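Local coordinates for porin protein associated with imipenem resistance (Acinetobacter baumannii, PDB 4FUV), which forms an eight-stranded outer-membrane beta-barrel and, as a porin associated with imipenem resistance, probably takes part in ornithine and imipenem transport, at residues Q15-A21 / A33-A38; N39-G43 / E80-A86; L95-A99 / V164-V168. All blocks are in the same frame, centred on the assembly; numbering follows the deposited sequence. Where two conformers were deposited one is given.

Contact 1: residues Q15-A21 / A33-A38; sequences QLIPVGA and ALLWQA. With C8E ((hydroxyethyloxy)tri(ethyloxy)octane), chain I.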
loop_
_atom_site.group_PDB
_atom_site.type_symbol
_atom_site.label_atom_id
_atom_site.label_comp_id
_atom_site.label_asym_id
_atom_site.label_seq_id
_atom_site.Cartn_x
_atom_site.Cartn_y
_atom_site.Cartn_z
ATOM N N GLN A 15 -1.456 30.550 -41.207
ATOM C CA GLN A 15 -1.992 30.293 -39.874
ATOM C C GLN A 15 -3.078 29.224 -39.853
ATOM O O GLN A 15 -3.259 28.531 -38.850
ATOM C CB GLN A 15 -2.569 31.586 -39.278
ATOM C CG GLN A 15 -1.542 32.669 -38.964
ATOM C CD GLN A 15 -0.651 32.296 -37.800
ATOM O OE1 GLN A 15 -0.858 31.269 -37.150
ATOM N NE2 GLN A 15 0.346 33.131 -37.524
ATOM N N LEU A 16 -3.819 29.101 -40.948
ATOM C CA LEU A 16 -4.976 28.219 -40.947
ATOM C C LEU A 16 -4.596 26.756 -41.114
ATOM O O LEU A 16 -5.434 25.868 -40.965
ATOM C CB LEU A 16 -5.985 28.642 -42.016
ATOM C CG LEU A 16 -6.703 29.972 -41.773
ATOM C CD1 LEU A 16 -6.809 30.292 -40.281
ATOM C CD2 LEU A 16 -6.029 31.104 -42.528
ATOM N N ILE A 17 -3.327 26.508 -41.410
ATOM C CA ILE A 17 -2.885 25.157 -41.736
ATOM C C ILE A 17 -2.261 24.493 -40.533
ATOM O O ILE A 17 -1.331 25.031 -39.928
ATOM C CB ILE A 17 -1.893 25.134 -42.909
ATOM C CG1 ILE A 17 -2.529 25.787 -44.138
ATOM C CG2 ILE A 17 -1.461 23.705 -43.218
ATOM C CD1 ILE A 17 -1.610 25.892 -45.322
ATOM N N PRO A 18 -2.792 23.327 -40.163
ATOM C CA PRO A 18 -2.282 22.643 -38.973
ATOM C C PRO A 18 -0.834 22.226 -39.184
ATOM O O PRO A 18 -0.391 22.027 -40.316
ATOM C CB PRO A 18 -3.201 21.420 -38.842
ATOM C CG PRO A 18 -3.834 21.260 -40.146
ATOM C CD PRO A 18 -3.925 22.617 -40.768
ATOM N N VAL A 19 -0.105 22.144 -38.086
ATOM C CA VAL A 19 1.298 21.773 -38.086
ATOM C C VAL A 19 1.425 20.278 -37.840
ATOM O O VAL A 19 2.461 19.673 -38.108
ATOM C CB VAL A 19 2.063 22.526 -36.980
ATOM C CG1 VAL A 19 2.203 23.984 -37.344
ATOM C CG2 VAL A 19 1.336 22.356 -35.604
ATOM N N GLY A 20 0.359 19.674 -37.325
ATOM C CA GLY A 20 0.418 18.262 -37.026
ATOM C C GLY A 20 -0.841 17.697 -36.421
ATOM O O GLY A 20 -1.911 18.315 -36.435
ATOM N N ALA A 21 -0.701 16.498 -35.880
ATOM C CA ALA A 21 -1.825 15.767 -35.333
ATOM C C ALA A 21 -1.327 14.890 -34.193
ATOM O O ALA A 21 -0.126 14.645 -34.048
ATOM C CB ALA A 21 -2.488 14.927 -36.413
ATOM N N ALA A 33 -6.312 14.675 -32.028
ATOM C CA ALA A 33 -6.544 16.086 -32.308
ATOM C C ALA A 33 -5.718 16.564 -33.492
ATOM O O ALA A 33 -4.675 15.990 -33.814
ATOM C CB ALA A 33 -6.235 16.957 -31.053
ATOM N N LEU A 34 -6.204 17.620 -34.136
ATOM C CA LEU A 34 -5.430 18.361 -35.134
ATOM C C LEU A 34 -4.791 19.500 -34.364
ATOM O O LEU A 34 -5.400 20.020 -33.409
ATOM C CB LEU A 34 -6.385 18.929 -36.184
ATOM C CG LEU A 34 -6.193 18.675 -37.676
ATOM C CD1 LEU A 34 -5.561 17.326 -37.936
ATOM C CD2 LEU A 34 -7.542 18.788 -38.365
ATOM N N LEU A 35 -3.578 19.885 -34.749
ATOM C CA LEU A 35 -2.815 20.881 -33.980
ATOM C C LEU A 35 -2.409 22.045 -34.870
ATOM O O LEU A 35 -1.872 21.817 -35.965
ATOM C CB LEU A 35 -1.531 20.256 -33.432
ATOM C CG LEU A 35 -1.602 19.004 -32.541
ATOM C CD1 LEU A 35 -0.186 18.420 -32.309
ATOM C CD2 LEU A 35 -2.251 19.354 -31.233
ATOM N N TRP A 36 -2.633 23.272 -34.394
ATOM C CA TRP A 36 -2.155 24.480 -35.068
ATOM C C TRP A 36 -1.167 25.167 -34.141
ATOM O O TRP A 36 -1.301 25.077 -32.918
ATOM C CB TRP A 36 -3.295 25.469 -35.370
ATOM C CG TRP A 36 -4.269 25.025 -36.428
ATOM C CD1 TRP A 36 -4.332 25.459 -37.737
ATOM C CD2 TRP A 36 -5.316 24.073 -36.280
ATOM N NE1 TRP A 36 -5.351 24.830 -38.399
ATOM C CE2 TRP A 36 -5.980 23.963 -37.522
ATOM C CE3 TRP A 36 -5.769 23.284 -35.208
ATOM C CZ2 TRP A 36 -7.060 23.121 -37.731
ATOM C CZ3 TRP A 36 -6.845 22.431 -35.420
ATOM C CH2 TRP A 36 -7.481 22.360 -36.669
ATOM N N GLN A 37 -0.177 25.846 -34.720
ATOM C CA GLN A 37 0.777 26.627 -33.938
ATOM C C GLN A 37 0.795 28.056 -34.501
ATOM O O GLN A 37 1.162 28.286 -35.652
ATOM C CB GLN A 37 2.168 25.970 -33.959
ATOM C CG GLN A 37 3.154 26.417 -32.863
ATOM C CD GLN A 37 2.872 25.819 -31.470
ATOM O OE1 GLN A 37 2.582 24.632 -31.336
ATOM N NE2 GLN A 37 2.975 26.652 -30.430
ATOM N N ALA A 38 0.341 29.013 -33.698
ATOM C CA ALA A 38 0.276 30.401 -34.155
ATOM C C ALA A 38 1.651 31.060 -34.057
ATOM O O ALA A 38 2.037 31.848 -34.923
ATOM C CB ALA A 38 -0.762 31.192 -33.361
HETATM C C17 C8E I . -6.453 25.783 -44.585
HETATM O O18 C8E I . -7.047 24.501 -44.661
HETATM C C19 C8E I . -7.458 24.024 -43.389
HETATM C C20 C8E I . -7.319 22.500 -43.355
HETATM O O21 C8E I . -8.097 21.953 -42.303
HETATM O O HOH W 1 -0.581 26.113 -37.531
#
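Leu35 O is gripped by two successive amides of segment 15-21: Val19 N donates to it at 2.8 Å, and Gly20 N adds a weak bond of 3.4 Å. Two residues thus face one, the defining feature of a classic beta bulge. Leu35 N returns a bond to Gly20 O at 2.8 Å, and regular antiparallel pairing continues with Ala21 opposite Leu34 as a non-hydrogen-bonded pair. On the other side of the bulge, side chains do the joining. The indole of Trp36 has CG anti to its carbonyl carbon (chi1 -70°), which brings the ring back toward 15-21 although the CB starts off away from that segment. Its NE1 donates to Leu16 O at 2.8 Å. The oxygen sits in the indole plane, 2° out of it, but the donor stands 68° above the carbonyl plane, so the bond is made over the peptide rather than at a lone pair. Pro18 covers one indole face, its CB 4.0 Å from the centroid of the five-membered ring in a CH-pi contact. Farther out, a water bridges the segments, 2.7 Å from Ile17 O and accepting from Gln37 N at 2.9 Å. Gln15, its chain bent at chi2, ends the contact with a weak bond from NE2 to Ala38 O. Pro18 O is also bonded to the indole of Trp225, which ties together the two ends of the modelled chain. The whole is a bulged antiparallel hairpin at the end of an outer-membrane barrel where both of those ends lie.

Contact 2: residues N39-G43 / E80-A86; sequences NPYVG and EIRPWGA. With C8E ((hydroxyethyloxy)tri(ethyloxy)octane), chain E; C8E ((hydroxyethyloxy)tri(ethyloxy)octane), chain H.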
loop_
_atom_site.group_PDB
_atom_site.type_symbol
_atom_site.label_atom_id
_atom_site.label_comp_id
_atom_site.label_asym_id
_atom_site.label_seq_id
_atom_site.Cartn_x
_atom_site.Cartn_y
_atom_site.Cartn_z
ATOM N N ASN A 39 2.374 30.721 -32.995
ATOM C CA ASN A 39 3.758 31.136 -32.806
ATOM C C ASN A 39 4.376 30.136 -31.811
ATOM O O ASN A 39 3.667 29.239 -31.353
ATOM C CB ASN A 39 3.819 32.612 -32.343
ATOM C CG ASN A 39 3.132 32.851 -31.003
ATOM O OD1 ASN A 39 3.339 32.120 -30.027
ATOM N ND2 ASN A 39 2.321 33.898 -30.951
ATOM N N PRO A 40 5.675 30.265 -31.470
ATOM C CA PRO A 40 6.210 29.220 -30.576
ATOM C C PRO A 40 5.510 29.111 -29.212
ATOM O O PRO A 40 5.606 28.072 -28.563
ATOM C CB PRO A 40 7.663 29.650 -30.366
ATOM C CG PRO A 40 8.011 30.422 -31.616
ATOM C CD PRO A 40 6.744 31.134 -32.007
ATOM N N TYR A 41 4.803 30.160 -28.804
ATOM C CA TYR A 41 4.208 30.219 -27.475
ATOM C C TYR A 41 2.722 29.819 -27.446
ATOM O O TYR A 41 2.210 29.398 -26.412
ATOM C CB TYR A 41 4.389 31.625 -26.905
ATOM C CG TYR A 41 5.838 32.048 -26.829
ATOM C CD1 TYR A 41 6.658 31.586 -25.806
ATOM C CD2 TYR A 41 6.403 32.873 -27.806
ATOM C CE1 TYR A 41 7.998 31.958 -25.721
ATOM C CE2 TYR A 41 7.761 33.255 -27.730
ATOM C CZ TYR A 41 8.541 32.786 -26.686
ATOM O OH TYR A 41 9.873 33.132 -26.588
ATOM N N VAL A 42 2.031 29.959 -28.575
ATOM C CA VAL A 42 0.582 29.812 -28.588
ATOM C C VAL A 42 0.125 28.874 -29.686
ATOM O O VAL A 42 0.393 29.079 -30.877
ATOM C CB VAL A 42 -0.149 31.164 -28.717
ATOM C CG1 VAL A 42 -1.672 30.953 -28.766
ATOM C CG2 VAL A 42 0.197 32.055 -27.537
ATOM N N GLY A 43 -0.574 27.827 -29.268
ATOM C CA GLY A 43 -1.053 26.835 -30.197
ATOM C C GLY A 43 -2.471 26.445 -29.878
ATOM O O GLY A 43 -3.055 26.900 -28.884
ATOM N N GLU A 80 -3.082 26.046 -26.284
ATOM C CA GLU A 80 -1.933 25.577 -25.517
ATOM C C GLU A 80 -0.863 26.673 -25.422
ATOM O O GLU A 80 -0.374 27.187 -26.429
ATOM C CB GLU A 80 -1.344 24.293 -26.119
ATOM C CG GLU A 80 -2.382 23.188 -26.334
ATOM C CD GLU A 80 -1.755 21.875 -26.779
ATOM O OE1 GLU A 80 -0.621 21.891 -27.315
ATOM O OE2 GLU A 80 -2.399 20.824 -26.584
ATOM N N ILE A 81 -0.507 27.021 -24.201
ATOM C CA ILE A 81 0.466 28.072 -23.972
ATOM C C ILE A 81 1.763 27.484 -23.441
ATOM O O ILE A 81 1.785 26.843 -22.391
ATOM C CB ILE A 81 -0.065 29.156 -23.004
ATOM C CG1 ILE A 81 -1.225 29.919 -23.647
ATOM C CG2 ILE A 81 1.071 30.152 -22.642
ATOM C CD1 ILE A 81 -2.595 29.416 -23.300
ATOM N N ARG A 82 2.843 27.718 -24.182
ATOM C CA ARG A 82 4.160 27.208 -23.819
ATOM C C ARG A 82 5.050 28.353 -23.351
ATOM O O ARG A 82 5.532 29.123 -24.177
ATOM C CB ARG A 82 4.793 26.508 -25.031
ATOM C CG ARG A 82 4.113 25.208 -25.423
ATOM C CD ARG A 82 4.687 24.623 -26.750
ATOM N NE ARG A 82 4.548 23.168 -26.790
ATOM C CZ ARG A 82 3.382 22.529 -26.914
ATOM N NH1 ARG A 82 2.244 23.210 -27.038
ATOM N NH2 ARG A 82 3.355 21.204 -26.939
ATOM N N PRO A 83 5.240 28.488 -22.023
ATOM C CA PRO A 83 6.044 29.607 -21.499
ATOM C C PRO A 83 7.477 29.586 -22.032
ATOM O O PRO A 83 8.090 30.638 -22.157
ATOM C CB PRO A 83 6.015 29.389 -19.972
ATOM C CG PRO A 83 4.690 28.683 -19.733
ATOM C CD PRO A 83 4.547 27.753 -20.945
ATOM N N TRP A 84 7.982 28.405 -22.378
ATOM C CA TRP A 84 9.322 28.273 -22.922
ATOM C C TRP A 84 9.293 27.775 -24.374
ATOM O O TRP A 84 10.173 27.030 -24.824
ATOM C CB TRP A 84 10.146 27.352 -22.024
ATOM C CG TRP A 84 10.112 27.795 -20.583
ATOM C CD1 TRP A 84 10.916 28.734 -19.983
ATOM C CD2 TRP A 84 9.211 27.361 -19.564
ATOM N NE1 TRP A 84 10.589 28.876 -18.660
ATOM C CE2 TRP A 84 9.533 28.033 -18.385
ATOM C CE3 TRP A 84 8.162 26.428 -19.557
ATOM C CZ2 TRP A 84 8.848 27.834 -17.196
ATOM C CZ3 TRP A 84 7.486 26.230 -18.377
ATOM C CH2 TRP A 84 7.829 26.925 -17.213
ATOM N N GLY A 85 8.292 28.244 -25.107
ATOM C CA GLY A 85 8.004 27.752 -26.438
ATOM C C GLY A 85 9.100 27.893 -27.470
ATOM O O GLY A 85 9.141 27.101 -28.419
ATOM N N ALA A 86 9.975 28.888 -27.302
ATOM C CA ALA A 86 11.025 29.150 -28.293
ATOM C C ALA A 86 12.327 28.452 -27.928
ATOM O O ALA A 86 13.327 28.575 -28.644
ATOM C CB ALA A 86 11.261 30.667 -28.469
HETATM C C5 C8E E . 4.093 29.986 -15.747
HETATM C C6 C8E E . 5.409 30.637 -15.329
HETATM C C7 C8E E . 6.225 31.083 -16.534
HETATM C C8 C8E E . 7.717 31.048 -16.227
HETATM O O9 C8E E . 8.350 32.151 -16.836
HETATM C C10 C8E E . 9.658 31.878 -17.301
HETATM C C11 C8E E . 10.565 31.380 -16.184
HETATM O O12 C8E E . 11.751 30.958 -16.813
HETATM C C13 C8E E . 12.500 30.000 -16.102
HETATM C C14 C8E E . 13.575 29.508 -17.062
HETATM O O15 C8E E . 13.545 28.105 -17.209
HETATM C C16 C8E E . 14.542 27.665 -18.110
HETATM C C17 C8E E . 13.947 27.438 -19.499
HETATM O O18 C8E E . 14.910 27.578 -20.535
HETATM C C19 C8E E . 14.736 28.767 -21.287
HETATM C C20 C8E E . 13.423 28.697 -22.045
HETATM O O21 C8E E . 13.412 29.565 -23.144
HETATM C C1 C8E H . 11.050 25.386 -14.951
HETATM C C2 C8E H . 10.952 24.917 -16.405
HETATM C C3 C8E H . 12.335 24.628 -16.979
HETATM C C4 C8E H . 12.365 23.312 -17.751
HETATM C C5 C8E H . 13.647 23.215 -18.583
HETATM C C6 C8E H . 14.340 21.871 -18.352
HETATM O O HOH W 2 6.918 25.992 -29.399
#
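The open end of the hairpin made by strands 42-56 and 64-81 is finished here by an Asx turn on one side and a type I beta turn, Arg82 to Gly85, on the other. Gly43 and Glu80 form a hydrogen-bonded antiparallel pair: Gly43 N donates to Glu80 O at 2.9 Å and Glu80 N to Gly43 O at 2.7 Å. The next link, Arg82 N to Tyr41 O, is also 2.9 Å and nearly straight (167°). Asn39 OD1 accepts from Tyr41 N at 2.7 Å, shaping the bend that delivers that carbonyl. Beyond it the turns meet closely: Gly85 CA comes within 3.2 Å of Pro40 O, an approach that the lack of a side chain on Gly85 permits, and a water donates to both Pro40 O and Gly85 O. In Tyr41, chi1 of -58° sets CG beside the backbone N and lays the ring along the beta turn, the edge near Arg82 O and the hydroxyl 3.4 Å from Ala86 CB. On the face of the strands that carries the Glu80 side chain, Arg82 NH1 forms a salt bridge with Glu80 OE1 at 3.2 Å, while Glu80 OE2 pairs with Arg22. Trp84 points away from 39-43, its NE1 donating to detergent O12 at 3.0 Å and one indole face covered by a second detergent. An indole meeting amphiphile at a barrel end is consistent with the aromatic girdle of outer-membrane beta-barrels.

Contact 3: residues L95-A99 / V164-V168; sequences LYVAA and VFGEV
Tyr96 makes the principal contact of 95-99 with 164-168, reaching across with its whole length to Glu167. Its CG lies between the backbone N and the carbonyl carbon (chi1 67°), and this directs the ring to the opposing strand even though the CB does not start out that way. The phenol OH donates to Glu167 OE1 at 2.6 Å, a short bond that uses the anti side of the carboxylate. The acceptor oxygen lies near the plane of the phenol ring, at its edge, whereas the carboxylate plane is turned 87° from the ring, so the two flat groups meet crosswise. Glu167 supplies its half by an extended chain that carries the carboxylate away from its own backbone. The same hydroxyl also lies 3.8 Å from Phe165 CD2, which places the phenol end beside the Phe165 ring as well as the acid. Two residues on, Ala98 points its CB at the other segment and comes to 4.1 Å from Glu167 OE2. That oxygen has a polar partner of its own, the hydroxyl of Tyr149, so each carboxylate oxygen of this buried acid is hydrogen-bonded to a tyrosine hydroxyl. With the strand axes 8.8 Å apart and their directions 43° from parallel, the segments are not paired edge to edge. Strand 147-154 runs between them in the barrel wall, bonded to 95-114 on one side and 162-172 on the other, while Arg22 of strand 20-26 and Lys218 of strand 213-224, which pairs with 162-172, also touch Glu167.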
loop_
_atom_site.group_PDB
_atom_site.type_symbol
_atom_site.label_atom_id
_atom_site.label_comp_id
_atom_site.label_asym_id
_atom_site.label_seq_id
_atom_site.Cartn_x
_atom_site.Cartn_y
_atom_site.Cartn_z
ATOM N N LEU A 95 6.603 21.840 -22.239
ATOM C CA LEU A 95 5.716 22.194 -21.121
ATOM C C LEU A 95 4.628 23.204 -21.532
ATOM O O LEU A 95 4.923 24.256 -22.113
ATOM C CB LEU A 95 6.534 22.733 -19.944
ATOM C CG LEU A 95 7.473 21.748 -19.252
ATOM C CD1 LEU A 95 8.452 22.516 -18.344
ATOM C CD2 LEU A 95 6.681 20.739 -18.431
ATOM N N TYR A 96 3.369 22.898 -21.240
ATOM C CA TYR A 96 2.313 23.821 -21.633
ATOM C C TYR A 96 1.126 23.856 -20.677
ATOM O O TYR A 96 0.866 22.899 -19.955
ATOM C CB TYR A 96 1.815 23.539 -23.062
ATOM C CG TYR A 96 1.074 22.218 -23.264
ATOM C CD1 TYR A 96 1.770 21.045 -23.536
ATOM C CD2 TYR A 96 -0.326 22.151 -23.211
ATOM C CE1 TYR A 96 1.109 19.837 -23.749
ATOM C CE2 TYR A 96 -1.003 20.931 -23.415
ATOM C CZ TYR A 96 -0.267 19.784 -23.681
ATOM O OH TYR A 96 -0.891 18.570 -23.871
ATOM N N VAL A 97 0.412 24.976 -20.687
ATOM C CA VAL A 97 -0.883 25.056 -20.021
ATOM C C VAL A 97 -1.959 25.082 -21.094
ATOM O O VAL A 97 -1.847 25.815 -22.096
ATOM C CB VAL A 97 -0.998 26.296 -19.083
ATOM C CG1 VAL A 97 -0.592 27.540 -19.808
ATOM C CG2 VAL A 97 -2.426 26.445 -18.537
ATOM N N ALA A 98 -2.963 24.242 -20.901
ATOM C CA ALA A 98 -4.114 24.117 -21.799
ATOM C C ALA A 98 -5.332 24.815 -21.201
ATOM O O ALA A 98 -5.689 24.604 -20.035
ATOM C CB ALA A 98 -4.441 22.635 -22.032
ATOM N N ALA A 99 -5.983 25.635 -22.008
ATOM C CA ALA A 99 -7.211 26.278 -21.597
ATOM C C ALA A 99 -8.159 26.250 -22.780
ATOM O O ALA A 99 -7.789 26.598 -23.898
ATOM C CB ALA A 99 -6.952 27.687 -21.176
ATOM N N VAL A 164 6.094 12.437 -27.717
ATOM C CA VAL A 164 5.085 11.849 -26.854
ATOM C C VAL A 164 4.603 12.882 -25.840
ATOM O O VAL A 164 5.288 13.882 -25.590
ATOM C CB VAL A 164 5.645 10.620 -26.149
ATOM C CG1 VAL A 164 6.025 9.559 -27.195
ATOM C CG2 VAL A 164 6.862 11.012 -25.319
ATOM N N PHE A 165 3.422 12.673 -25.273
ATOM C CA PHE A 165 2.929 13.627 -24.287
ATOM C C PHE A 165 2.065 13.001 -23.209
ATOM O O PHE A 165 1.600 11.870 -23.344
ATOM C CB PHE A 165 2.164 14.762 -24.974
ATOM C CG PHE A 165 0.735 14.434 -25.288
ATOM C CD1 PHE A 165 0.402 13.741 -26.448
ATOM C CD2 PHE A 165 -0.279 14.834 -24.430
ATOM C CE1 PHE A 165 -0.927 13.446 -26.739
ATOM C CE2 PHE A 165 -1.601 14.545 -24.701
ATOM C CZ PHE A 165 -1.938 13.845 -25.862
ATOM N N GLY A 166 1.886 13.740 -22.119
ATOM C CA GLY A 166 0.879 13.422 -21.129
ATOM C C GLY A 166 0.172 14.724 -20.819
ATOM O O GLY A 166 0.767 15.787 -20.968
ATOM N N GLU A 167 -1.084 14.655 -20.397
ATOM C CA GLU A 167 -1.819 15.860 -20.042
ATOM C C GLU A 167 -2.778 15.563 -18.906
ATOM O O GLU A 167 -3.475 14.531 -18.900
ATOM C CB GLU A 167 -2.600 16.405 -21.239
ATOM C CG GLU A 167 -3.229 17.789 -21.006
ATOM C CD GLU A 167 -4.004 18.318 -22.218
ATOM O OE1 GLU A 167 -3.416 18.420 -23.317
ATOM O OE2 GLU A 167 -5.207 18.630 -22.073
ATOM N N VAL A 168 -2.828 16.473 -17.947
ATOM C CA VAL A 168 -3.782 16.346 -16.849
ATOM C C VAL A 168 -4.524 17.665 -16.685
ATOM O O VAL A 168 -3.922 18.743 -16.739
ATOM C CB VAL A 168 -3.108 15.909 -15.513
ATOM C CG1 VAL A 168 -2.309 14.621 -15.710
ATOM C CG2 VAL A 168 -2.213 17.002 -14.966
#

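The contacts follow one another along the chain, each closing before the next opens. Contact 1 and contact 2, with centres about 13 Å apart, belong to successive hairpins whose inner strands, 29-37 and 42-56, are neighbours in the barrel wall. Contact 2 continues into contact 3, about 12 Å away between centres, because strands 64-81 and 95-114 pair: Ile81 N lies 2.8 Å from Val97 O, a probable hydrogen bond. Contact 3, its centre about 16 Å from that of contact 1, links non-adjacent strands by side chains. Arg22, directly after 15-21, connects the first hairpin to the acids Glu80 and Glu167 of contacts 2 and 3, and all three contacts lie on the same side of the chain's centre.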